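Local coordinates for protein heme peroxidase (Bacteroides thetaiotaomicron, PDB 2GVK) that probably uses hydrogen peroxide to oxidise organic dyes and similar substrates, as a heme enzyme of the dye-decolorizing peroxidase family, at residues A[204-207]-A[208-211]; A[213-217]-A[218-222]; A[274-277]-A[278-282]; A[289-292]-A[293-297]. One frame throughout, in Å; residues are numbered along the deposited sequence. Where two conformers were deposited one is given.

Interaction 1 of 4, residues A[204-207]-A[208-211]; sequences PVEQ and QEKV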
loop_
_atom_site.group_PDB
_atom_site.type_symbol
_atom_site.label_atom_id
_atom_site.label_comp_id
_atom_site.label_asym_id
_atom_site.label_seq_id
_atom_site.Cartn_x
_atom_site.Cartn_y
_atom_site.Cartn_z
ATOM N N PRO A 204 -17.079 -27.084 -20.892
ATOM C CA PRO A 204 -15.744 -26.687 -21.266
ATOM C C PRO A 204 -15.663 -25.171 -21.389
ATOM O O PRO A 204 -16.681 -24.506 -21.622
ATOM C CB PRO A 204 -15.547 -27.338 -22.640
ATOM C CG PRO A 204 -16.599 -28.323 -22.761
ATOM C CD PRO A 204 -17.726 -27.880 -21.932
ATOM N N VAL A 205 -14.479 -24.632 -21.259
ATOM C CA VAL A 205 -14.304 -23.194 -21.276
ATOM C C VAL A 205 -14.847 -22.570 -22.570
ATOM O O VAL A 205 -15.464 -21.523 -22.546
ATOM C CB VAL A 205 -12.837 -22.810 -21.109
ATOM C CG1 VAL A 205 -12.621 -21.292 -21.389
ATOM C CG2 VAL A 205 -12.341 -23.183 -19.693
ATOM N N GLU A 206 -14.630 -23.227 -23.684
ATOM C CA GLU A 206 -15.036 -22.686 -24.927
ATOM C C GLU A 206 -16.600 -22.522 -24.983
ATOM O O GLU A 206 -17.095 -21.542 -25.487
ATOM C CB GLU A 206 -14.488 -23.543 -26.068
ATOM C CG GLU A 206 -12.893 -23.449 -26.222
ATOM C CD GLU A 206 -12.081 -24.107 -25.032
ATOM O OE1 GLU A 206 -12.571 -25.143 -24.433
ATOM O OE2 GLU A 206 -10.924 -23.601 -24.752
ATOM N N GLN A 207 -17.335 -23.456 -24.367
ATOM C CA GLN A 207 -18.800 -23.339 -24.285
ATOM C C GLN A 207 -19.198 -22.246 -23.279
ATOM O O GLN A 207 -20.144 -21.499 -23.511
ATOM C CB GLN A 207 -19.447 -24.681 -23.895
ATOM C CG GLN A 207 -19.268 -25.800 -24.945
ATOM C CD GLN A 207 -19.904 -27.134 -24.508
ATOM O OE1 GLN A 207 -20.800 -27.162 -23.661
ATOM N NE2 GLN A 207 -19.437 -28.237 -25.095
ATOM N N GLN A 208 -18.441 -22.134 -22.179
ATOM C CA GLN A 208 -18.695 -21.073 -21.201
ATOM C C GLN A 208 -18.541 -19.707 -21.873
ATOM O O GLN A 208 -19.309 -18.793 -21.616
ATOM C CB GLN A 208 -17.738 -21.157 -20.008
ATOM C CG GLN A 208 -18.005 -22.304 -19.055
ATOM C CD GLN A 208 -17.064 -22.286 -17.865
ATOM O OE1 GLN A 208 -16.099 -21.528 -17.843
ATOM N NE2 GLN A 208 -17.330 -23.143 -16.874
ATOM N N GLU A 209 -17.530 -19.577 -22.733
ATOM C CA GLU A 209 -17.293 -18.320 -23.453
ATOM C C GLU A 209 -18.448 -17.968 -24.394
ATOM O O GLU A 209 -18.767 -16.786 -24.588
ATOM C CB GLU A 209 -15.979 -18.403 -24.228
ATOM C CG GLU A 209 -14.757 -18.423 -23.309
ATOM C CD GLU A 209 -13.451 -18.575 -24.049
ATOM O OE1 GLU A 209 -13.448 -19.172 -25.152
ATOM O OE2 GLU A 209 -12.408 -18.161 -23.492
ATOM N N LYS A 210 -19.093 -18.997 -24.948
ATOM C CA LYS A 210 -20.252 -18.798 -25.831
ATOM C C LYS A 210 -21.483 -18.399 -25.042
ATOM O O LYS A 210 -22.345 -17.692 -25.549
ATOM C CB LYS A 210 -20.526 -20.048 -26.635
ATOM C CG LYS A 210 -19.444 -20.303 -27.676
ATOM C CD LYS A 210 -19.783 -21.357 -28.624
ATOM C CE LYS A 210 -18.661 -21.508 -29.658
ATOM N NZ LYS A 210 -18.165 -20.140 -30.143
ATOM N N VAL A 211 -21.572 -18.860 -23.800
ATOM C CA VAL A 211 -22.646 -18.435 -22.911
ATOM C C VAL A 211 -22.490 -16.941 -22.487
ATOM O O VAL A 211 -23.463 -16.198 -22.414
ATOM C CB VAL A 211 -22.708 -19.327 -21.631
ATOM C CG1 VAL A 211 -23.727 -18.772 -20.640
ATOM C CG2 VAL A 211 -23.028 -20.763 -21.997
HETATM O O HOH W 1 -15.301 -19.609 -27.436
#

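Interaction 2 of 4, residues A[213-217]-A[218-222]; sequences GRHKF and NDVEL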
loop_
_atom_site.group_PDB
_atom_site.type_symbol
_atom_site.label_atom_id
_atom_site.label_comp_id
_atom_site.label_asym_id
_atom_site.label_seq_id
_atom_site.Cartn_x
_atom_site.Cartn_y
_atom_site.Cartn_z
ATOM N N GLY A 213 -20.078 -14.548 -23.910
ATOM C CA GLY A 213 -19.789 -13.654 -25.034
ATOM C C GLY A 213 -18.427 -12.955 -24.951
ATOM O O GLY A 213 -18.147 -12.048 -25.731
ATOM N N ARG A 214 -17.592 -13.367 -23.983
ATOM C CA ARG A 214 -16.226 -12.848 -23.851
ATOM C C ARG A 214 -15.282 -14.007 -23.558
ATOM O O ARG A 214 -15.715 -15.071 -23.109
ATOM C CB ARG A 214 -16.131 -11.800 -22.705
ATOM C CG ARG A 214 -17.226 -10.735 -22.717
ATOM C CD ARG A 214 -16.999 -9.679 -21.658
ATOM N NE ARG A 214 -15.857 -8.835 -21.991
ATOM C CZ ARG A 214 -15.932 -7.688 -22.671
ATOM N NH1 ARG A 214 -17.111 -7.213 -23.072
ATOM N NH2 ARG A 214 -14.826 -7.006 -22.941
ATOM N N HIS A 215 -13.993 -13.804 -23.813
ATOM C CA HIS A 215 -12.989 -14.819 -23.506
ATOM C C HIS A 215 -12.711 -14.866 -22.009
ATOM O O HIS A 215 -12.716 -13.828 -21.322
ATOM C CB HIS A 215 -11.720 -14.557 -24.289
ATOM C CG HIS A 215 -11.866 -14.792 -25.754
ATOM N ND1 HIS A 215 -11.816 -16.051 -26.312
ATOM C CD2 HIS A 215 -12.100 -13.935 -26.780
ATOM C CE1 HIS A 215 -11.981 -15.956 -27.620
ATOM N NE2 HIS A 215 -12.163 -14.685 -27.928
ATOM N N LYS A 216 -12.522 -16.064 -21.482
ATOM C CA LYS A 216 -12.467 -16.225 -20.060
ATOM C C LYS A 216 -11.200 -15.637 -19.450
ATOM O O LYS A 216 -11.248 -15.000 -18.383
ATOM C CB LYS A 216 -12.584 -17.709 -19.676
ATOM C CG LYS A 216 -12.803 -17.927 -18.158
ATOM C CD LYS A 216 -13.167 -19.348 -17.848
ATOM C CE LYS A 216 -13.554 -19.541 -16.372
ATOM N NZ LYS A 216 -14.035 -20.964 -16.079
ATOM N N PHE A 217 -10.073 -15.879 -20.118
ATOM C CA PHE A 217 -8.762 -15.494 -19.615
ATOM C C PHE A 217 -8.536 -13.990 -19.731
ATOM O O PHE A 217 -8.323 -13.296 -18.727
ATOM C CB PHE A 217 -7.660 -16.250 -20.398
ATOM C CG PHE A 217 -6.268 -15.987 -19.897
ATOM C CD1 PHE A 217 -5.728 -16.746 -18.867
ATOM C CD2 PHE A 217 -5.492 -14.993 -20.464
ATOM C CE1 PHE A 217 -4.443 -16.497 -18.396
ATOM C CE2 PHE A 217 -4.211 -14.740 -19.998
ATOM C CZ PHE A 217 -3.687 -15.495 -18.966
ATOM N N ASN A 218 -8.659 -13.487 -20.939
ATOM C CA ASN A 218 -8.236 -12.098 -21.256
ATOM C C ASN A 218 -9.372 -11.079 -21.368
ATOM O O ASN A 218 -9.122 -9.896 -21.629
ATOM C CB ASN A 218 -7.377 -12.083 -22.524
ATOM C CG ASN A 218 -8.147 -12.488 -23.773
ATOM O OD1 ASN A 218 -9.393 -12.507 -23.796
ATOM N ND2 ASN A 218 -7.409 -12.765 -24.844
ATOM N N ASP A 219 -10.619 -11.532 -21.153
ATOM C CA ASP A 219 -11.792 -10.623 -21.117
ATOM C C ASP A 219 -12.048 -9.906 -22.455
ATOM O O ASP A 219 -12.809 -8.966 -22.501
ATOM C CB ASP A 219 -11.633 -9.584 -19.995
ATOM C CG ASP A 219 -12.922 -8.761 -19.754
ATOM O OD1 ASP A 219 -14.028 -9.347 -19.786
ATOM O OD2 ASP A 219 -12.811 -7.533 -19.491
ATOM N N VAL A 220 -11.464 -10.401 -23.532
ATOM C CA VAL A 220 -11.713 -9.842 -24.861
ATOM C C VAL A 220 -13.061 -10.328 -25.388
ATOM O O VAL A 220 -13.380 -11.502 -25.303
ATOM C CB VAL A 220 -10.588 -10.223 -25.859
ATOM C CG1 VAL A 220 -10.931 -9.771 -27.270
ATOM C CG2 VAL A 220 -9.242 -9.610 -25.409
ATOM N N GLU A 221 -13.860 -9.401 -25.892
ATOM C CA GLU A 221 -15.176 -9.725 -26.404
ATOM C C GLU A 221 -15.057 -10.657 -27.590
ATOM O O GLU A 221 -14.150 -10.513 -28.401
ATOM C CB GLU A 221 -15.892 -8.437 -26.822
ATOM C CG GLU A 221 -17.348 -8.597 -27.063
ATOM C CD GLU A 221 -17.985 -7.326 -27.656
ATOM O OE1 GLU A 221 -17.303 -6.269 -27.697
ATOM O OE2 GLU A 221 -19.145 -7.397 -28.089
ATOM N N LEU A 222 -15.924 -11.668 -27.666
ATOM C CA LEU A 222 -15.960 -12.541 -28.836
ATOM C C LEU A 222 -16.306 -11.723 -30.077
ATOM O O LEU A 222 -17.038 -10.752 -29.999
ATOM C CB LEU A 222 -16.992 -13.668 -28.653
ATOM C CG LEU A 222 -16.486 -15.015 -28.109
ATOM C CD1 LEU A 222 -15.762 -14.843 -26.787
ATOM C CD2 LEU A 222 -17.647 -15.985 -27.955
#

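Interaction 3 of 4, residues A[274-277]-A[278-282]; sequences RRML and ENMFI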
loop_
_atom_site.group_PDB
_atom_site.type_symbol
_atom_site.label_atom_id
_atom_site.label_comp_id
_atom_site.label_asym_id
_atom_site.label_seq_id
_atom_site.Cartn_x
_atom_site.Cartn_y
_atom_site.Cartn_z
ATOM N N ARG A 274 -35.444 -2.511 -17.826
ATOM C CA ARG A 274 -36.566 -3.384 -18.101
ATOM C C ARG A 274 -36.440 -4.007 -19.490
ATOM O O ARG A 274 -36.708 -5.183 -19.656
ATOM C CB ARG A 274 -37.916 -2.674 -17.949
ATOM C CG ARG A 274 -39.070 -3.680 -18.028
ATOM C CD ARG A 274 -40.441 -3.098 -17.804
ATOM N NE ARG A 274 -41.457 -4.082 -18.213
ATOM C CZ ARG A 274 -41.874 -5.111 -17.463
ATOM N NH1 ARG A 274 -41.443 -5.265 -16.221
ATOM N NH2 ARG A 274 -42.773 -5.960 -17.953
ATOM N N ARG A 275 -35.937 -3.249 -20.459
ATOM C CA ARG A 275 -35.731 -3.794 -21.799
ATOM C C ARG A 275 -34.671 -4.897 -21.797
ATOM O O ARG A 275 -34.814 -5.913 -22.479
ATOM C CB ARG A 275 -35.347 -2.689 -22.784
ATOM C CG ARG A 275 -34.966 -3.195 -24.172
ATOM C CD ARG A 275 -35.472 -2.326 -25.318
ATOM N NE ARG A 275 -36.914 -2.118 -25.259
ATOM C CZ ARG A 275 -37.614 -1.502 -26.203
ATOM N NH1 ARG A 275 -37.004 -1.029 -27.282
ATOM N NH2 ARG A 275 -38.926 -1.353 -26.073
HETATM N N MSE A 276 -33.611 -4.684 -21.020
HETATM C CA MSE A 276 -32.564 -5.684 -20.814
HETATM C C MSE A 276 -33.179 -6.967 -20.243
HETATM O O MSE A 276 -32.923 -8.065 -20.727
HETATM C CB MSE A 276 -31.504 -5.126 -19.858
HETATM C CG MSE A 276 -30.365 -6.057 -19.565
HETATM SE SE MSE A 276 -29.313 -5.454 -18.036
HETATM C CE MSE A 276 -30.537 -6.054 -16.597
ATOM N N LEU A 277 -34.009 -6.808 -19.212
ATOM C CA LEU A 277 -34.672 -7.942 -18.597
ATOM C C LEU A 277 -35.597 -8.661 -19.582
ATOM O O LEU A 277 -35.680 -9.889 -19.568
ATOM C CB LEU A 277 -35.461 -7.504 -17.367
ATOM C CG LEU A 277 -34.631 -7.034 -16.180
ATOM C CD1 LEU A 277 -35.518 -6.329 -15.169
ATOM C CD2 LEU A 277 -33.908 -8.184 -15.528
ATOM N N GLU A 278 -36.326 -7.902 -20.394
ATOM C CA GLU A 278 -37.167 -8.524 -21.452
ATOM C C GLU A 278 -36.289 -9.365 -22.395
ATOM O O GLU A 278 -36.619 -10.522 -22.704
ATOM C CB GLU A 278 -37.909 -7.475 -22.239
ATOM C CG GLU A 278 -39.050 -6.806 -21.484
ATOM C CD GLU A 278 -39.680 -5.645 -22.281
ATOM O OE1 GLU A 278 -39.229 -5.382 -23.429
ATOM O OE2 GLU A 278 -40.608 -4.981 -21.750
ATOM N N ASN A 279 -35.174 -8.788 -22.850
ATOM C CA ASN A 279 -34.257 -9.505 -23.729
ATOM C C ASN A 279 -33.758 -10.809 -23.090
ATOM O O ASN A 279 -33.541 -11.799 -23.778
ATOM C CB ASN A 279 -33.049 -8.632 -24.094
ATOM C CG ASN A 279 -33.365 -7.593 -25.155
ATOM O OD1 ASN A 279 -34.520 -7.393 -25.537
ATOM N ND2 ASN A 279 -32.334 -6.916 -25.625
HETATM N N MSE A 280 -33.514 -10.777 -21.783
HETATM C CA MSE A 280 -32.984 -11.941 -21.078
HETATM C C MSE A 280 -34.023 -13.014 -20.875
HETATM O O MSE A 280 -33.782 -14.202 -21.188
HETATM C CB MSE A 280 -32.439 -11.532 -19.714
HETATM C CG MSE A 280 -31.196 -10.695 -19.777
HETATM SE SE MSE A 280 -30.763 -9.996 -18.019
HETATM C CE MSE A 280 -30.392 -11.768 -17.094
ATOM N N PHE A 281 -35.184 -12.623 -20.356
ATOM C CA PHE A 281 -36.170 -13.603 -19.872
ATOM C C PHE A 281 -37.197 -14.002 -20.912
ATOM O O PHE A 281 -37.684 -15.125 -20.890
ATOM C CB PHE A 281 -36.854 -13.079 -18.599
ATOM C CG PHE A 281 -35.956 -13.105 -17.384
ATOM C CD1 PHE A 281 -35.046 -12.070 -17.150
ATOM C CD2 PHE A 281 -35.975 -14.185 -16.521
ATOM C CE1 PHE A 281 -34.209 -12.110 -16.066
ATOM C CE2 PHE A 281 -35.158 -14.228 -15.429
ATOM C CZ PHE A 281 -34.244 -13.204 -15.208
ATOM N N ILE A 282 -37.568 -13.074 -21.777
ATOM C CA ILE A 282 -38.504 -13.379 -22.873
ATOM C C ILE A 282 -37.736 -13.713 -24.140
ATOM O O ILE A 282 -38.054 -14.706 -24.840
ATOM C CB ILE A 282 -39.444 -12.203 -23.154
ATOM C CG1 ILE A 282 -40.155 -11.761 -21.870
ATOM C CG2 ILE A 282 -40.464 -12.579 -24.234
ATOM C CD1 ILE A 282 -40.957 -12.869 -21.194
#

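Interaction 4 of 4, residues A[289-292]-A[293-297]; sequences TDRL and LDFST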
loop_
_atom_site.group_PDB
_atom_site.type_symbol
_atom_site.label_atom_id
_atom_site.label_comp_id
_atom_site.label_asym_id
_atom_site.label_seq_id
_atom_site.Cartn_x
_atom_site.Cartn_y
_atom_site.Cartn_z
ATOM N N THR A 289 -33.504 -16.320 -25.375
ATOM C CA THR A 289 -33.246 -15.937 -23.994
ATOM C C THR A 289 -31.740 -15.986 -23.652
ATOM O O THR A 289 -30.949 -16.660 -24.339
ATOM C CB THR A 289 -34.024 -16.836 -23.025
ATOM O OG1 THR A 289 -33.777 -18.214 -23.335
ATOM C CG2 THR A 289 -35.523 -16.562 -23.130
ATOM N N ASP A 290 -31.365 -15.245 -22.617
ATOM C CA ASP A 290 -29.997 -15.259 -22.091
ATOM C C ASP A 290 -29.581 -16.690 -21.715
ATOM O O ASP A 290 -30.196 -17.336 -20.845
ATOM C CB ASP A 290 -29.926 -14.352 -20.852
ATOM C CG ASP A 290 -28.512 -14.082 -20.392
ATOM O OD1 ASP A 290 -27.586 -14.817 -20.787
ATOM O OD2 ASP A 290 -28.334 -13.135 -19.595
ATOM N N ARG A 291 -28.570 -17.199 -22.377
ATOM C CA ARG A 291 -28.095 -18.547 -22.120
ATOM C C ARG A 291 -27.596 -18.706 -20.668
ATOM O O ARG A 291 -27.652 -19.778 -20.107
ATOM C CB ARG A 291 -26.991 -18.892 -23.099
ATOM C CG ARG A 291 -26.361 -20.184 -22.873
ATOM C CD ARG A 291 -27.104 -21.343 -23.520
ATOM N NE ARG A 291 -26.198 -22.465 -23.623
ATOM C CZ ARG A 291 -26.195 -23.517 -22.823
ATOM N NH1 ARG A 291 -27.178 -23.717 -21.970
ATOM N NH2 ARG A 291 -25.228 -24.426 -22.943
ATOM N N LEU A 292 -27.142 -17.618 -20.074
ATOM C CA LEU A 292 -26.657 -17.667 -18.686
ATOM C C LEU A 292 -27.779 -18.003 -17.720
ATOM O O LEU A 292 -27.528 -18.529 -16.641
ATOM C CB LEU A 292 -25.985 -16.360 -18.294
ATOM C CG LEU A 292 -25.305 -16.323 -16.912
ATOM C CD1 LEU A 292 -24.328 -17.479 -16.709
ATOM C CD2 LEU A 292 -24.612 -15.013 -16.721
ATOM N N LEU A 293 -29.024 -17.762 -18.125
ATOM C CA LEU A 293 -30.167 -18.143 -17.286
ATOM C C LEU A 293 -30.369 -19.672 -17.212
ATOM O O LEU A 293 -31.058 -20.155 -16.331
ATOM C CB LEU A 293 -31.448 -17.472 -17.756
ATOM C CG LEU A 293 -31.507 -15.949 -17.586
ATOM C CD1 LEU A 293 -32.810 -15.406 -18.185
ATOM C CD2 LEU A 293 -31.384 -15.531 -16.137
ATOM N N ASP A 294 -29.689 -20.420 -18.075
ATOM C CA ASP A 294 -29.700 -21.870 -17.972
ATOM C C ASP A 294 -28.860 -22.323 -16.750
ATOM O O ASP A 294 -28.880 -23.482 -16.381
ATOM C CB ASP A 294 -29.159 -22.513 -19.253
ATOM C CG ASP A 294 -30.075 -22.277 -20.482
ATOM O OD1 ASP A 294 -31.273 -21.940 -20.309
ATOM O OD2 ASP A 294 -29.585 -22.420 -21.620
ATOM N N PHE A 295 -28.121 -21.389 -16.145
ATOM C CA PHE A 295 -27.245 -21.704 -15.021
ATOM C C PHE A 295 -27.483 -20.802 -13.837
ATOM O O PHE A 295 -26.759 -20.882 -12.833
ATOM C CB PHE A 295 -25.779 -21.598 -15.456
ATOM C CG PHE A 295 -25.438 -22.456 -16.593
ATOM C CD1 PHE A 295 -25.048 -23.773 -16.396
ATOM C CD2 PHE A 295 -25.541 -21.979 -17.899
ATOM C CE1 PHE A 295 -24.757 -24.582 -17.470
ATOM C CE2 PHE A 295 -25.264 -22.793 -18.969
ATOM C CZ PHE A 295 -24.861 -24.090 -18.755
ATOM N N SER A 296 -28.504 -19.951 -13.936
ATOM C CA SER A 296 -28.742 -18.894 -12.946
ATOM C C SER A 296 -30.231 -18.680 -12.733
ATOM O O SER A 296 -30.944 -18.348 -13.670
ATOM C CB SER A 296 -28.115 -17.562 -13.420
ATOM O OG SER A 296 -26.816 -17.751 -13.952
ATOM N N THR A 297 -30.673 -18.724 -11.480
ATOM C CA THR A 297 -32.074 -18.549 -11.165
ATOM C C THR A 297 -32.296 -17.297 -10.338
ATOM O O THR A 297 -31.706 -17.147 -9.273
ATOM C CB THR A 297 -32.626 -19.752 -10.370
ATOM O OG1 THR A 297 -32.420 -20.973 -11.113
ATOM C CG2 THR A 297 -34.067 -19.582 -10.113
HETATM O O HOH W 2 -31.781 -19.243 -21.873
#

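Interaction 1 of 4, residues A[204-207]-A[208-211]
Glu209 reaches back toward Val205 at the start of helix 205-212, a short helix whose N-cap position is held by Pro204. The first turn closes by the usual i to i+4 bonds: Gln208 N reaches Pro204 O at 3.0 Å, and Glu209 N reaches Val205 O at 2.8 Å with an N-H...O angle of 156°. Further along, Val211 N donates to Gln207 O. Glu209 can be traced outward from its backbone. Its CB rests over the carbonyl oxygens of Val205 and Glu206. CG, set anti to the carbonyl carbon (chi1 -69°), drops to 3.3 Å from Val205 O, and the extended chain beyond CG takes the carboxylate obliquely across Val205. CD lies 3.9 Å from Val205 CG1, the branch that stands anti to its own backbone N. At the tip the two oxygens part company. OE2 brushes the same methyl on its way to Lys216 N, a hydrogen bond that ties the helix to the loop that follows it. OE1 accepts from a water that also donates to Glu206 O, which accepts the N-H of Lys210 as well. About a quarter turn round the helix, the extended Gln208 chain carries its amide to Lys216 NZ (through OE1) and Trp200 O (through NE2). The N-terminal end of the helix faces its copy in the second subunit: Val205 packs on Val205 there, and Glu206 OE2 accepts from Val205 N of that subunit. Lys210 passes its CG 3.4 Å from Glu206 O.

Interaction 2 of 4, residues A[213-217]-A[218-222]
Arg214 and Asp219 face each other across a tight loop that leaves helix 205-212 and doubles back on itself. The side chain of Arg214 turns at chi3 (70°), which brings the guanidinium side-on to Asp219. NE meets OD1 in a salt bridge of 2.9 Å, approaching from above the carboxylate plane, and it also donates to Asp219 O. NH2 donates to that same carbonyl at 2.8 Å, so one backbone oxygen is gripped by two donors of one arginine. Over one face of the guanidinium lies Glu221 N. Asp219 OD2 bonds to Thr160 and to Ser55 of a third subunit. Cutting Arg214 back to an alanine removes both donors, which is likely to leave Asp219 O without these bonds and OD1 without its charged mate. The two arms run roughly antiparallel and are joined by a single beta bridge, Arg214 with Glu221: His215 N donates to Val220 O at 2.8 Å, and Leu222 N to Gly213 O at 3.0 Å. Within the bend, Asn218 forms an Asx turn, its OD1 accepting from Val220 N at 3.0 Å while sitting 3.1 Å from His215 CB. The imidazole of His215 lies alongside the Asn218 amide, the two planes 83° apart. Leu222 CD1 lies over one face of the imidazole in a CH-pi contact, 3.8 Å from the ring centroid and 11° off its normal.

Interaction 3 of 4, residues A[274-277]-A[278-282]
Arg274 and Glu278 begin a run of i to i+4 pairings along the last turns of helix 270-281, which packs against strand 186-195 of the large antiparallel sheet. The backbone bond here is short and fairly straight, Glu278 N to Arg274 O at 2.8 Å and 160°. Above it the Arg274 side chain stretches out from CG to NE and meets Glu278 OE2 in a long salt bridge of 3.7 Å, guanidinium and carboxylate planes at right angles; NH1 bonds to Ser93 O instead. Next comes Arg275, whose carbonyl takes Asn279 N at 2.9 Å while the amide end of Asn279 reaches Val235 O through ND2. Met276, a selenomethionine, lies alongside the selenomethionine Met280, pointing the same way, with Met276 CE 4.2 Å from Met280 SE. Leu277 turns into the interior toward Phe189 and Gln191. Its CD2 runs beside the Phe281 ring, which also packs on Tyr193 and Ile95. With CG of Phe281 anti to the carbonyl carbon (chi1 -73°), the ring turns its edge to the helix: Leu277 O lies in the ring plane, 3.3 Å from CD1, while accepting Phe281 N at 2.9 Å.

Interaction 4 of 4, residues A[289-292]-A[293-297]
The guanidinium of Arg291 has Phe295 CE2 over one face and the carboxylate of Asp294 at its edge. NH1 donates to Asp294 OD2 at 2.8 Å in a salt bridge, nearly within the guanidinium plane and onto the anti lone pair, with an N-H...O angle of 160°. A bend at chi2 (85°) brings the arginine round to this position, its CD 3.3 Å from the same oxygen. The Phe295 ring, inclined 48° to the guanidinium, holds CE2 3.7 Å from NH1 and has Leu292 O at its edge. The other carboxylate oxygen, Asp294 OD1, bonds to Tyr100 OH and accepts from a water shared with Thr289 OG1 and Asp290 O. Were Asp294 an alanine, Arg291 NH1 would probably lose its charged acceptor and the guanidinium would be freer to turn. Underneath runs a 3-10 turn. Asp290 OD1 opens it with an Asx turn, accepting Leu292 N at 2.9 Å, and Leu293 N then donates to Asp290 O. Leu292 O is shared by Phe295 N and, at 2.9 Å, Ser296 OG, which arrive from opposite faces of its plane. The turn leads from helix 270-281 into strand 296-306: Leu293 packs on Met280 and Phe281 of that helix, Arg291 and Leu292 lean on Val211 of helix 205-212, and Asp290 OD2 bonds to His232 of helix 232-235.

How the interactions relate
All four contacts fall in the C-terminal Dyp-type half of the chain and follow one another along it. Interactions 1 and 2 adjoin, centres 10 Å apart, and both meet the second subunit; interaction 2 reaches a third as well, consistent with a role for this corner in subunit contacts. Interactions 3 and 4, 12 Å apart, lie by strands 186-195 and 296-306, neighbours in the large antiparallel sheet of the beta-barrel dye-decolorizing peroxidase fold. Met280 O lies 3.0 Å from Asp290 N, a probable hydrogen bond joining them. Val211 bridges the two pairs, its CG2 3.5 Å from Arg291 CG. Interactions 1 and 3 stay about 10 Å apart at their nearest atoms, leaving 289-297 as the middle piece.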